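Local coordinates for protein leukotriene A-4 hydrolase (Saccharomyces cerevisiae, PDB 2XPY) that acts as a zinc-dependent aminopeptidase that preferentially cleaves di- and tripeptides and also has low epoxide hydrolase activity in vitro, at residues A[80-85]-A[107-112]; A[50-55]-A[153-158]; A[177-182]-A[207-212]. All coordinates share one frame; numbering follows the deposited sequence.

Interaction 1: residues A[80-85]-A[107-112]; sequences HIDGSK and SCNDNF. With GSH (glutathione), chain D.
Asp82 juts from the tip of a tight hairpin turn and lays its carboxylate across the CB of Phe112, with no hydrogen bond joining the two segments. Its group stands almost perpendicular to the phenyl ring (planes 81° apart), and Asp82 OD2 comes within 3.7 Å of Phe112 CB. The same oxygen faces two polar side chains more loosely: Asp82 OD2 lies 3.8 Å from Ser107 OG and 4.1 Å from Asn109 ND2. OD1 has the stronger partner, the backbone NH of Thr113, just past Phe112.

The turn explains this reach. Asp82 and Gly83 both have positive phi and sit near a type I' turn, a shape that suits Asp followed by glycine; Ile81 N donates to Ser84 O at 3.0 Å. CG of Asp82 is anti to its carbonyl carbon (chi1 -75°), which sends the carboxylate toward the neighbouring strand. Beneath it the contact turns apolar: Ile81 CG2 approaches Phe112 CD1 obliquely at 4.0 Å, both side chains being buried, as suits groups without polar atoms. On the loop, Cys108 and Asp110 adjoin a bound glutathione, which is also hydrogen-bonded to His58, but these contacts are modelled too close for detail to be trusted.

The chemistry implies a small apolar base under polar groups at the surface, where the bond from the Thr113 backbone N-H would probably steady the negative charge of Asp82.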
ATOM      1  N   HIS A  80     -12.178  -7.125  32.338  1.00 43.78           N
ATOM      2  CA  HIS A  80     -11.526  -7.490  33.578  1.00 44.77           C
ATOM      3  C   HIS A  80     -10.181  -6.777  33.732  1.00 49.31           C
ATOM      4  O   HIS A  80      -9.343  -6.776  32.824  1.00 48.20           O
ATOM      5  CB  HIS A  80     -11.337  -9.004  33.665  1.00 41.54           C
ATOM      6  CG  HIS A  80     -12.615  -9.772  33.774  1.00 45.80           C
ATOM      7  ND1 HIS A  80     -13.310  -9.899  34.960  1.00 46.81           N
ATOM      8  CD2 HIS A  80     -13.316 -10.471  32.851  1.00 50.28           C
ATOM      9  CE1 HIS A  80     -14.387 -10.634  34.763  1.00 43.21           C
ATOM     10  NE2 HIS A  80     -14.415 -10.994  33.490  1.00 50.78           N
ATOM     11  N   ILE A  81     -10.000  -6.159  34.891  1.00 34.68           N
ATOM     12  CA  ILE A  81      -8.735  -5.576  35.266  1.00 32.75           C
ATOM     13  C   ILE A  81      -8.212  -6.369  36.466  1.00 42.55           C
ATOM     14  O   ILE A  81      -8.918  -6.508  37.471  1.00 46.84           O
ATOM     15  CB  ILE A  81      -8.918  -4.090  35.639  1.00 27.39           C
ATOM     16  CG1 ILE A  81      -9.083  -3.234  34.387  1.00 25.40           C
ATOM     17  CG2 ILE A  81      -7.749  -3.587  36.452  1.00 23.35           C
ATOM     18  CD1 ILE A  81      -9.598  -1.829  34.687  1.00 26.23           C
ATOM     19  N   ASP A  82      -6.994  -6.898  36.350  1.00 38.40           N
ATOM     20  CA  ASP A  82      -6.377  -7.721  37.401  1.00 49.43           C
ATOM     21  C   ASP A  82      -7.319  -8.822  37.918  1.00 58.95           C
ATOM     22  O   ASP A  82      -7.421  -9.063  39.128  1.00 56.67           O
ATOM     23  CB  ASP A  82      -5.835  -6.855  38.554  1.00 45.09           C
ATOM     24  CG  ASP A  82      -4.532  -6.127  38.193  1.00 52.06           C
ATOM     25  OD1 ASP A  82      -3.858  -6.551  37.224  1.00 51.78           O
ATOM     26  OD2 ASP A  82      -4.179  -5.139  38.888  1.00 48.91           O
ATOM     27  N   GLY A  83      -8.009  -9.473  36.981  1.00 58.75           N
ATOM     28  CA  GLY A  83      -8.878 -10.595  37.284  1.00 50.04           C
ATOM     29  C   GLY A  83     -10.182 -10.247  37.979  1.00 52.44           C
ATOM     30  O   GLY A  83     -10.689 -11.039  38.768  1.00 58.37           O
ATOM     31  N   SER A  84     -10.732  -9.074  37.692  1.00 49.68           N
ATOM     32  CA  SER A  84     -11.962  -8.627  38.345  1.00 47.60           C
ATOM     33  C   SER A  84     -12.829  -7.851  37.373  1.00 44.49           C
ATOM     34  O   SER A  84     -12.324  -7.012  36.631  1.00 39.89           O
ATOM     35  CB  SER A  84     -11.642  -7.722  39.542  1.00 44.85           C
ATOM     36  OG  SER A  84     -10.937  -8.417  40.543  1.00 48.00           O
ATOM     37  N   LYS A  85     -14.132  -8.115  37.379  1.00 46.49           N
ATOM     38  CA  LYS A  85     -15.046  -7.340  36.551  1.00 53.19           C
ATOM     39  C   LYS A  85     -14.844  -5.847  36.835  1.00 43.64           C
ATOM     40  O   LYS A  85     -14.813  -5.426  37.988  1.00 39.92           O
ATOM     41  CB  LYS A  85     -16.501  -7.743  36.816  1.00 68.24           C
ATOM     42  CG  LYS A  85     -17.506  -7.214  35.785  1.00 86.83           C
ATOM     43  CD  LYS A  85     -18.959  -7.506  36.175  1.00 98.43           C
ATOM     44  CE  LYS A  85     -19.490  -6.506  37.206  1.00104.99           C
ATOM     45  NZ  LYS A  85     -19.857  -5.194  36.597  1.00104.21           N
ATOM     46  N   SER A 107      -8.624   0.045  40.407  1.00 61.34           N
ATOM     47  CA  SER A 107      -7.351  -0.474  40.904  1.00 58.79           C
ATOM     48  C   SER A 107      -6.494   0.609  41.558  1.00 55.49           C
ATOM     49  O   SER A 107      -6.687   1.804  41.314  1.00 56.93           O
ATOM     50  CB  SER A 107      -6.576  -1.150  39.756  1.00 57.17           C
ATOM     51  OG  SER A 107      -5.411  -1.828  40.207  1.00 55.36           O
ATOM     52  N   CYS A 108      -5.556   0.171  42.396  1.00 56.33           N
ATOM     53  CA  CYS A 108      -4.587   1.061  43.032  1.00 55.31           C
ATOM     54  C   CYS A 108      -3.325   1.186  42.199  1.00 56.72           C
ATOM     55  O   CYS A 108      -2.802   2.283  42.020  1.00 67.00           O
ATOM     56  CB  CYS A 108      -4.189   0.542  44.412  1.00 49.76           C
ATOM     57  SG  CYS A 108      -5.490   0.534  45.627  1.00 43.36           S
ATOM     58  N   ASN A 109      -2.839   0.058  41.689  1.00 50.91           N
ATOM     59  CA  ASN A 109      -1.513   0.012  41.079  1.00 58.64           C
ATOM     60  C   ASN A 109      -1.393   0.732  39.732  1.00 56.28           C
ATOM     61  O   ASN A 109      -2.333   0.751  38.936  1.00 57.93           O
ATOM     62  CB  ASN A 109      -1.053  -1.437  40.944  1.00 62.93           C
ATOM     63  CG  ASN A 109      -1.437  -2.276  42.140  1.00 60.74           C
ATOM     64  OD1 ASN A 109      -1.312  -1.844  43.287  1.00 64.07           O
ATOM     65  ND2 ASN A 109      -1.908  -3.486  41.880  1.00 55.25           N
ATOM     66  N   ASP A 110      -0.227   1.325  39.492  1.00 46.86           N
ATOM     67  CA  ASP A 110       0.062   1.987  38.228  1.00 41.21           C
ATOM     68  C   ASP A 110       0.283   0.941  37.124  1.00 34.08           C
ATOM     69  O   ASP A 110       0.172   1.241  35.937  1.00 30.83           O
ATOM     70  CB  ASP A 110       1.298   2.898  38.352  1.00 44.38           C
ATOM     71  CG  ASP A 110       1.025   4.205  39.115  1.00 47.73           C
ATOM     72  OD1 ASP A 110      -0.146   4.641  39.251  1.00 38.34           O
ATOM     73  OD2 ASP A 110       2.018   4.816  39.565  1.00 57.63           O
ATOM     74  N   ASN A 111       0.620  -0.283  37.519  1.00 31.74           N
ATOM     75  CA  ASN A 111       0.725  -1.392  36.574  1.00 31.10           C
ATOM     76  C   ASN A 111      -0.464  -2.326  36.732  1.00 36.90           C
ATOM     77  O   ASN A 111      -0.758  -2.796  37.835  1.00 46.52           O
ATOM     78  CB  ASN A 111       2.009  -2.190  36.793  1.00 38.24           C
ATOM     79  CG  ASN A 111       3.246  -1.457  36.321  1.00 54.24           C
ATOM     80  OD1 ASN A 111       3.952  -1.932  35.429  1.00 58.83           O
ATOM     81  ND2 ASN A 111       3.520  -0.296  36.917  1.00 56.78           N
ATOM     82  N   PHE A 112      -1.159  -2.600  35.639  1.00 35.53           N
ATOM     83  CA  PHE A 112      -2.292  -3.511  35.708  1.00 34.51           C
ATOM     84  C   PHE A 112      -2.469  -4.289  34.425  1.00 39.66           C
ATOM     85  O   PHE A 112      -1.826  -4.011  33.417  1.00 41.63           O
ATOM     86  CB  PHE A 112      -3.587  -2.779  36.082  1.00 23.49           C
ATOM     87  CG  PHE A 112      -3.956  -1.694  35.135  1.00 30.29           C
ATOM     88  CD1 PHE A 112      -4.923  -1.902  34.172  1.00 21.04           C
ATOM     89  CD2 PHE A 112      -3.328  -0.462  35.198  1.00 37.72           C
ATOM     90  CE1 PHE A 112      -5.262  -0.900  33.292  1.00 31.33           C
ATOM     91  CE2 PHE A 112      -3.667   0.548  34.318  1.00 40.26           C
ATOM     92  CZ  PHE A 112      -4.640   0.327  33.358  1.00 34.34           C
TER
HETATM   93  N1  GSH D1674      -1.607   8.800  41.862  1.00 39.72           N
HETATM   94  CA1 GSH D1674      -2.044   7.503  41.367  1.00 45.76           C
HETATM   95  C1  GSH D1674      -1.277   7.104  40.110  1.00 31.33           C
HETATM   96  O11 GSH D1674      -0.067   6.908  40.049  1.00 13.62           O
HETATM   97  O12 GSH D1674      -1.833   6.954  39.021  1.00 38.54           O
HETATM   98  CB1 GSH D1674      -1.933   6.482  42.511  1.00 46.94           C
HETATM   99  CG1 GSH D1674      -3.272   5.804  42.841  1.00 43.23           C
HETATM  100  CD1 GSH D1674      -3.656   5.775  44.319  1.00 39.60           C
HETATM  101  OE1 GSH D1674      -4.825   6.395  44.793  1.00 32.07           O
HETATM  102  N2  GSH D1674      -2.920   5.120  45.211  1.00 49.19           N
HETATM  103  CA2 GSH D1674      -3.616   4.758  46.441  1.00 49.95           C
HETATM  104  C2  GSH D1674      -2.981   5.167  47.737  1.00 48.47           C
HETATM  105  O2  GSH D1674      -3.409   4.551  48.917  1.00 46.21           O
HETATM  106  CB2 GSH D1674      -3.828   3.255  46.502  1.00 54.93           C
HETATM  107  SG2 GSH D1674      -5.597   2.884  46.571  1.00 52.45           S
HETATM  108  N3  GSH D1674      -2.048   6.107  47.755  1.00 57.93           N
HETATM  109  CA3 GSH D1674      -1.682   6.753  49.002  1.00 50.86           C
HETATM  110  C3  GSH D1674      -0.644   5.943  49.729  1.00 45.13           C
HETATM  111  O31 GSH D1674      -0.184   4.906  49.192  1.00 29.55           O
HETATM  112  O32 GSH D1674      -0.246   6.318  50.862  1.00 45.42           O

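Interaction 2: residues A[50-55]-A[153-158]; sequences VTFQLK and SLFPCF
Phe52 is the main bump here: its ring pushes CZ against the backbone of the loop, edge first at Pro156 O and obliquely at Cys157. Pro156 O lies near the ring plane, 3.2 Å from Phe52 CZ, a placement consistent with a weakly polar aromatic C-H facing a carbonyl oxygen. Phe52 CZ also reaches Cys157 CB at 3.9 Å, resting in the shallow hollow between these two residues. Val50 fills the next dip with both branches. Val50 CG2, anti to the backbone N, points to Phe155 CD1 at 3.8 Å, whereas Val50 CG1 slides past the proline ring to meet Pro156 CD at 3.8 Å. A branched, compact valine suits a place that must fit a ring on one branch and a proline on the other. Farther along, Leu54 CD2 and Phe158 CE2 meet at 4.0 Å, the leucine and phenylalanine arriving from opposite directions. Within the loop, Cys157 SG sits over one face of the Phe155 ring, offset toward its rim.

The touching parts of loop and strand thus run 19° apart, end to end, and the loop packs on part of one face of the large sheet. Such a hydrophobic layer belongs to the beta-rich N-terminal domain of M1 peptidases, and Phe155 lies close to the substrate-binding residue Leu146.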
ATOM      1  N   VAL A  50      -8.720  -9.496  24.123  1.00 32.73           N
ATOM      2  CA  VAL A  50      -7.426  -8.835  24.050  1.00 35.65           C
ATOM      3  C   VAL A  50      -6.968  -8.530  25.474  1.00 34.38           C
ATOM      4  O   VAL A  50      -7.767  -8.113  26.314  1.00 30.81           O
ATOM      5  CB  VAL A  50      -7.484  -7.534  23.201  1.00 33.70           C
ATOM      6  CG1 VAL A  50      -8.525  -6.554  23.763  1.00 26.88           C
ATOM      7  CG2 VAL A  50      -6.104  -6.884  23.110  1.00 30.35           C
ATOM      8  N   THR A  51      -5.689  -8.768  25.743  1.00 31.42           N
ATOM      9  CA  THR A  51      -5.121  -8.546  27.072  1.00 38.83           C
ATOM     10  C   THR A  51      -3.929  -7.574  27.035  1.00 40.54           C
ATOM     11  O   THR A  51      -2.862  -7.916  26.514  1.00 33.25           O
ATOM     12  CB  THR A  51      -4.642  -9.873  27.699  1.00 34.30           C
ATOM     13  OG1 THR A  51      -5.666 -10.860  27.573  1.00 38.75           O
ATOM     14  CG2 THR A  51      -4.305  -9.685  29.160  1.00 27.95           C
ATOM     15  N   PHE A  52      -4.114  -6.376  27.591  1.00 35.90           N
ATOM     16  CA  PHE A  52      -3.041  -5.378  27.655  1.00 34.86           C
ATOM     17  C   PHE A  52      -2.399  -5.368  29.033  1.00 30.09           C
ATOM     18  O   PHE A  52      -3.094  -5.451  30.045  1.00 28.91           O
ATOM     19  CB  PHE A  52      -3.580  -3.966  27.395  1.00 34.22           C
ATOM     20  CG  PHE A  52      -4.314  -3.808  26.085  1.00 35.18           C
ATOM     21  CD1 PHE A  52      -3.630  -3.507  24.924  1.00 34.00           C
ATOM     22  CD2 PHE A  52      -5.696  -3.925  26.029  1.00 37.34           C
ATOM     23  CE1 PHE A  52      -4.302  -3.347  23.729  1.00 29.04           C
ATOM     24  CE2 PHE A  52      -6.370  -3.772  24.838  1.00 34.89           C
ATOM     25  CZ  PHE A  52      -5.672  -3.480  23.689  1.00 34.86           C
ATOM     26  N   GLN A  53      -1.075  -5.270  29.079  1.00 33.26           N
ATOM     27  CA  GLN A  53      -0.397  -4.897  30.324  1.00 37.67           C
ATOM     28  C   GLN A  53      -0.015  -3.445  30.204  1.00 35.07           C
ATOM     29  O   GLN A  53       0.780  -3.059  29.331  1.00 42.58           O
ATOM     30  CB  GLN A  53       0.841  -5.743  30.605  1.00 45.23           C
ATOM     31  CG  GLN A  53       0.534  -7.120  31.167  1.00 57.87           C
ATOM     32  CD  GLN A  53       0.988  -8.210  30.230  1.00 73.61           C
ATOM     33  OE1 GLN A  53       2.182  -8.516  30.156  1.00 76.18           O
ATOM     34  NE2 GLN A  53       0.042  -8.793  29.488  1.00 78.68           N
ATOM     35  N   LEU A  54      -0.607  -2.636  31.067  1.00 15.08           N
ATOM     36  CA  LEU A  54      -0.439  -1.202  30.978  1.00 21.42           C
ATOM     37  C   LEU A  54       0.346  -0.664  32.176  1.00 33.95           C
ATOM     38  O   LEU A  54       0.263  -1.209  33.281  1.00 35.78           O
ATOM     39  CB  LEU A  54      -1.809  -0.535  30.886  1.00 19.14           C
ATOM     40  CG  LEU A  54      -2.684  -1.091  29.761  1.00 27.23           C
ATOM     41  CD1 LEU A  54      -4.096  -0.528  29.838  1.00 22.65           C
ATOM     42  CD2 LEU A  54      -2.067  -0.804  28.396  1.00 32.65           C
ATOM     43  N   LYS A  55       1.138   0.381  31.942  1.00 32.60           N
ATOM     44  CA  LYS A  55       1.682   1.182  33.030  1.00 28.04           C
ATOM     45  C   LYS A  55       1.086   2.566  32.896  1.00 28.15           C
ATOM     46  O   LYS A  55       1.113   3.135  31.805  1.00 40.08           O
ATOM     47  CB  LYS A  55       3.209   1.271  32.967  1.00 34.58           C
ATOM     48  CG  LYS A  55       3.807   2.243  34.011  1.00 41.70           C
ATOM     49  CD  LYS A  55       5.321   2.076  34.215  1.00 40.18           C
ATOM     50  CE  LYS A  55       6.094   2.329  32.928  1.00 49.22           C
ATOM     51  NZ  LYS A  55       7.546   2.574  33.170  1.00 54.64           N
ATOM     52  N   SER A 153     -11.975  -1.673  14.981  1.00 29.15           N
ATOM     53  CA  SER A 153     -13.148  -2.443  14.595  1.00 27.18           C
ATOM     54  C   SER A 153     -12.851  -3.936  14.634  1.00 34.42           C
ATOM     55  O   SER A 153     -13.743  -4.760  14.422  1.00 42.70           O
ATOM     56  CB  SER A 153     -13.648  -2.028  13.213  1.00 28.72           C
ATOM     57  OG  SER A 153     -14.858  -2.694  12.886  1.00 36.32           O
ATOM     58  N   LEU A 154     -11.597  -4.273  14.916  1.00 31.57           N
ATOM     59  CA  LEU A 154     -11.182  -5.663  15.079  1.00 34.95           C
ATOM     60  C   LEU A 154     -11.056  -6.037  16.559  1.00 36.84           C
ATOM     61  O   LEU A 154     -11.473  -7.113  16.970  1.00 31.56           O
ATOM     62  CB  LEU A 154      -9.865  -5.916  14.346  1.00 30.97           C
ATOM     63  CG  LEU A 154      -9.215  -7.286  14.545  1.00 26.61           C
ATOM     64  CD1 LEU A 154     -10.227  -8.356  14.328  1.00 22.63           C
ATOM     65  CD2 LEU A 154      -8.025  -7.503  13.617  1.00 26.95           C
ATOM     66  N   PHE A 155     -10.480  -5.144  17.351  1.00 37.74           N
ATOM     67  CA  PHE A 155     -10.409  -5.324  18.801  1.00 36.43           C
ATOM     68  C   PHE A 155     -10.310  -3.973  19.497  1.00 32.72           C
ATOM     69  O   PHE A 155      -9.837  -2.996  18.913  1.00 26.41           O
ATOM     70  CB  PHE A 155      -9.230  -6.227  19.200  1.00 29.74           C
ATOM     71  CG  PHE A 155      -7.875  -5.686  18.816  1.00 25.60           C
ATOM     72  CD1 PHE A 155      -7.015  -5.179  19.783  1.00 23.76           C
ATOM     73  CD2 PHE A 155      -7.451  -5.692  17.484  1.00 29.68           C
ATOM     74  CE1 PHE A 155      -5.757  -4.666  19.433  1.00 26.29           C
ATOM     75  CE2 PHE A 155      -6.181  -5.178  17.121  1.00 21.94           C
ATOM     76  CZ  PHE A 155      -5.340  -4.667  18.098  1.00 19.09           C
ATOM     77  N   PRO A 156     -10.761  -3.901  20.753  1.00 26.66           N
ATOM     78  CA  PRO A 156     -10.639  -2.622  21.445  1.00 31.97           C
ATOM     79  C   PRO A 156      -9.154  -2.369  21.679  1.00 37.04           C
ATOM     80  O   PRO A 156      -8.423  -3.312  22.000  1.00 45.59           O
ATOM     81  CB  PRO A 156     -11.368  -2.872  22.783  1.00 34.35           C
ATOM     82  CG  PRO A 156     -12.049  -4.195  22.640  1.00 27.00           C
ATOM     83  CD  PRO A 156     -11.235  -4.959  21.649  1.00 26.87           C
ATOM     84  N   CYS A 157      -8.707  -1.130  21.515  1.00 25.62           N
ATOM     85  CA  CYS A 157      -7.287  -0.848  21.575  1.00 19.82           C
ATOM     86  C   CYS A 157      -7.052   0.650  21.510  1.00 34.82           C
ATOM     87  O   CYS A 157      -7.991   1.417  21.281  1.00 37.45           O
ATOM     88  CB  CYS A 157      -6.574  -1.536  20.408  1.00 19.72           C
ATOM     89  SG  CYS A 157      -7.053  -0.906  18.768  1.00 29.25           S
ATOM     90  N   PHE A 158      -5.800   1.058  21.726  1.00 40.19           N
ATOM     91  CA  PHE A 158      -5.373   2.433  21.500  1.00 30.20           C
ATOM     92  C   PHE A 158      -5.027   2.559  20.019  1.00 32.98           C
ATOM     93  O   PHE A 158      -3.882   2.344  19.627  1.00 38.03           O
ATOM     94  CB  PHE A 158      -4.141   2.758  22.367  1.00 29.88           C
ATOM     95  CG  PHE A 158      -4.385   2.647  23.852  1.00 29.68           C
ATOM     96  CD1 PHE A 158      -4.916   3.706  24.560  1.00 28.28           C
ATOM     97  CD2 PHE A 158      -4.082   1.482  24.537  1.00 28.00           C
ATOM     98  CE1 PHE A 158      -5.147   3.611  25.932  1.00 25.35           C
ATOM     99  CE2 PHE A 158      -4.313   1.379  25.905  1.00 29.32           C
ATOM    100  CZ  PHE A 158      -4.849   2.448  26.604  1.00 26.63           C
TER

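Interaction 3: residues A[177-182]-A[207-212]; sequences VVFSGI and IGIASG
Val178 and Ala210 form the hydrogen-bonded pair of a short antiparallel ladder: Val178 N donates to Ala210 O at 2.9 Å, and Ala210 N returns a bond to Val178 O at 3.0 Å. Their small side chains also touch, Val178 CG2 to Ala210 CB at 3.8 Å. Beyond Phe179 the ladder changes character. Ser180 N reaches Gly208 O at 3.0 Å, but the bond is bent (131°), and the answering bond uses a side chain: Gly208 N donates almost straight (165°) to Ser180 OG, also at 3.0 Å. Ser180 centres an inverse gamma turn, and its hydroxyl, short enough to stay beside the main chain, takes the acceptor's part while its carbonyl receives a bond from Gln198.

Phe179, its CG anti to the backbone N (chi1 174°), reaches over the loop end, where Phe179 CZ meets Ile207 CD1 at 3.7 Å. Ile209 CG1 comes to the edge of the ring, 3.9 Å from Phe179 CD1. Ser180 OG lies above the ring centre. Gly181 suits its place, since a CB there would run into Phe179 CD2. With an alanine in place of Phe179, a gap would probably open beside Ile207 and Ile209, and the Ser180 hydroxyl would lose the ring face it lies against.

Farther out, Phe196 meets the Phe179 ring, and Ile207 touches the substrate-binding Leu146. Strand 177-179 forms the edge of a four-stranded antiparallel sheet, next to 209-212 and then 141-144; its Val177 and Phe179 face packs on strands 165-172 and 193-199, while Val178 touches Met281.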
ATOM      1  N   VAL A 177      -3.680 -20.395   9.476  1.00 49.75           N
ATOM      2  CA  VAL A 177      -3.607 -18.983   9.839  1.00 44.68           C
ATOM      3  C   VAL A 177      -2.201 -18.411   9.607  1.00 47.99           C
ATOM      4  O   VAL A 177      -1.192 -19.094   9.843  1.00 42.05           O
ATOM      5  CB  VAL A 177      -3.988 -18.791  11.331  1.00 31.25           C
ATOM      6  CG1 VAL A 177      -3.801 -17.341  11.783  1.00 27.73           C
ATOM      7  CG2 VAL A 177      -5.412 -19.228  11.563  1.00 31.75           C
ATOM      8  N   VAL A 178      -2.142 -17.170   9.120  1.00 43.52           N
ATOM      9  CA  VAL A 178      -0.915 -16.376   9.190  1.00 36.87           C
ATOM     10  C   VAL A 178      -1.210 -15.045   9.853  1.00 46.15           C
ATOM     11  O   VAL A 178      -2.330 -14.533   9.760  1.00 50.28           O
ATOM     12  CB  VAL A 178      -0.251 -16.136   7.826  1.00 29.19           C
ATOM     13  CG1 VAL A 178       0.076 -17.464   7.159  1.00 34.84           C
ATOM     14  CG2 VAL A 178      -1.129 -15.278   6.942  1.00 28.26           C
ATOM     15  N   PHE A 179      -0.192 -14.496  10.516  1.00 44.27           N
ATOM     16  CA  PHE A 179      -0.337 -13.323  11.370  1.00 39.57           C
ATOM     17  C   PHE A 179       0.871 -12.424  11.154  1.00 40.24           C
ATOM     18  O   PHE A 179       1.901 -12.878  10.663  1.00 46.45           O
ATOM     19  CB  PHE A 179      -0.434 -13.779  12.837  1.00 42.50           C
ATOM     20  CG  PHE A 179      -0.435 -12.655  13.853  1.00 42.44           C
ATOM     21  CD1 PHE A 179      -1.618 -12.020  14.213  1.00 38.50           C
ATOM     22  CD2 PHE A 179       0.743 -12.270  14.484  1.00 38.35           C
ATOM     23  CE1 PHE A 179      -1.627 -11.001  15.159  1.00 31.77           C
ATOM     24  CE2 PHE A 179       0.742 -11.251  15.430  1.00 38.25           C
ATOM     25  CZ  PHE A 179      -0.447 -10.614  15.769  1.00 33.06           C
ATOM     26  N   SER A 180       0.747 -11.150  11.510  1.00 36.56           N
ATOM     27  CA  SER A 180       1.848 -10.208  11.372  1.00 35.12           C
ATOM     28  C   SER A 180       2.864 -10.416  12.479  1.00 45.47           C
ATOM     29  O   SER A 180       3.153  -9.498  13.246  1.00 45.70           O
ATOM     30  CB  SER A 180       1.327  -8.777  11.418  1.00 33.52           C
ATOM     31  OG  SER A 180       0.553  -8.560  12.578  1.00 28.66           O
ATOM     32  N   GLY A 181       3.399 -11.631  12.559  1.00 51.48           N
ATOM     33  CA  GLY A 181       4.347 -12.010  13.591  1.00 47.80           C
ATOM     34  C   GLY A 181       5.040 -13.305  13.219  1.00 48.71           C
ATOM     35  O   GLY A 181       4.890 -13.796  12.102  1.00 54.83           O
ATOM     36  N   ILE A 182       5.800 -13.865  14.148  1.00 51.42           N
ATOM     37  CA  ILE A 182       6.559 -15.084  13.874  1.00 53.01           C
ATOM     38  C   ILE A 182       5.956 -16.289  14.591  1.00 55.07           C
ATOM     39  O   ILE A 182       5.845 -16.309  15.815  1.00 61.78           O
ATOM     40  CB  ILE A 182       8.045 -14.908  14.251  1.00 44.03           C
ATOM     41  CG1 ILE A 182       8.682 -13.859  13.343  1.00 33.66           C
ATOM     42  CG2 ILE A 182       8.801 -16.230  14.159  1.00 32.74           C
ATOM     43  CD1 ILE A 182      10.075 -13.529  13.733  1.00 42.44           C
ATOM     44  N   ILE A 207      -1.239  -4.693  12.403  1.00 29.27           N
ATOM     45  CA  ILE A 207      -1.686  -6.059  12.671  1.00 35.65           C
ATOM     46  C   ILE A 207      -2.353  -6.677  11.429  1.00 36.44           C
ATOM     47  O   ILE A 207      -3.263  -6.089  10.839  1.00 34.22           O
ATOM     48  CB  ILE A 207      -2.667  -6.133  13.844  1.00 30.54           C
ATOM     49  CG1 ILE A 207      -1.952  -5.868  15.173  1.00 27.89           C
ATOM     50  CG2 ILE A 207      -3.312  -7.500  13.865  1.00 26.66           C
ATOM     51  CD1 ILE A 207      -1.026  -7.006  15.623  1.00 20.75           C
ATOM     52  N   GLY A 208      -1.883  -7.858  11.036  1.00 22.90           N
ATOM     53  CA  GLY A 208      -2.450  -8.573   9.915  1.00 26.21           C
ATOM     54  C   GLY A 208      -2.865  -9.986  10.277  1.00 38.15           C
ATOM     55  O   GLY A 208      -2.136 -10.696  10.966  1.00 45.00           O
ATOM     56  N   ILE A 209      -4.048 -10.392   9.818  1.00 38.94           N
ATOM     57  CA  ILE A 209      -4.505 -11.767   9.975  1.00 35.67           C
ATOM     58  C   ILE A 209      -5.076 -12.324   8.675  1.00 40.06           C
ATOM     59  O   ILE A 209      -5.801 -11.631   7.963  1.00 45.15           O
ATOM     60  CB  ILE A 209      -5.597 -11.877  11.029  1.00 30.62           C
ATOM     61  CG1 ILE A 209      -5.069 -11.427  12.391  1.00 29.64           C
ATOM     62  CG2 ILE A 209      -6.082 -13.305  11.102  1.00 33.40           C
ATOM     63  CD1 ILE A 209      -6.158 -11.113  13.396  1.00 24.10           C
ATOM     64  N   ALA A 210      -4.754 -13.574   8.363  1.00 28.92           N
ATOM     65  CA  ALA A 210      -5.378 -14.222   7.222  1.00 29.74           C
ATOM     66  C   ALA A 210      -5.518 -15.699   7.498  1.00 40.52           C
ATOM     67  O   ALA A 210      -4.707 -16.276   8.222  1.00 42.77           O
ATOM     68  CB  ALA A 210      -4.588 -13.993   5.952  1.00 26.02           C
ATOM     69  N   SER A 211      -6.555 -16.297   6.911  1.00 41.70           N
ATOM     70  CA  SER A 211      -6.913 -17.685   7.161  1.00 40.75           C
ATOM     71  C   SER A 211      -7.652 -18.246   5.963  1.00 47.79           C
ATOM     72  O   SER A 211      -8.548 -17.603   5.411  1.00 47.56           O
ATOM     73  CB  SER A 211      -7.789 -17.802   8.411  1.00 39.73           C
ATOM     74  OG  SER A 211      -7.929 -19.152   8.815  1.00 38.34           O
ATOM     75  N   GLY A 212      -7.273 -19.456   5.571  1.00 53.83           N
ATOM     76  CA  GLY A 212      -7.784 -20.079   4.364  1.00 49.10           C
ATOM     77  C   GLY A 212      -6.866 -21.224   3.992  1.00 51.00           C
ATOM     78  O   GLY A 212      -5.940 -21.560   4.736  1.00 47.65           O
TER

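Along the chain, interaction 1 lies within the long span bridged by interaction 2, and interaction 3 follows both. Interactions 1 and 2, with centres 14 Å apart, share the large mixed sheet: strands 111-120 and 45-56 are neighbours in it, and Phe112 O probably accepts a hydrogen bond from Leu54 N. Interaction 3 belongs to the separate four-stranded sheet, 18 Å from interaction 2 and 30 Å from interaction 1 between centres; Leu154 CD2 touches Ile209 CD1 at 4.1 Å to join it to interaction 2. The series therefore leads from the outer, glutathione-bearing end of the N-terminal domain inward to the substrate-binding residue Leu146, near which both interactions 2 and 3 lie.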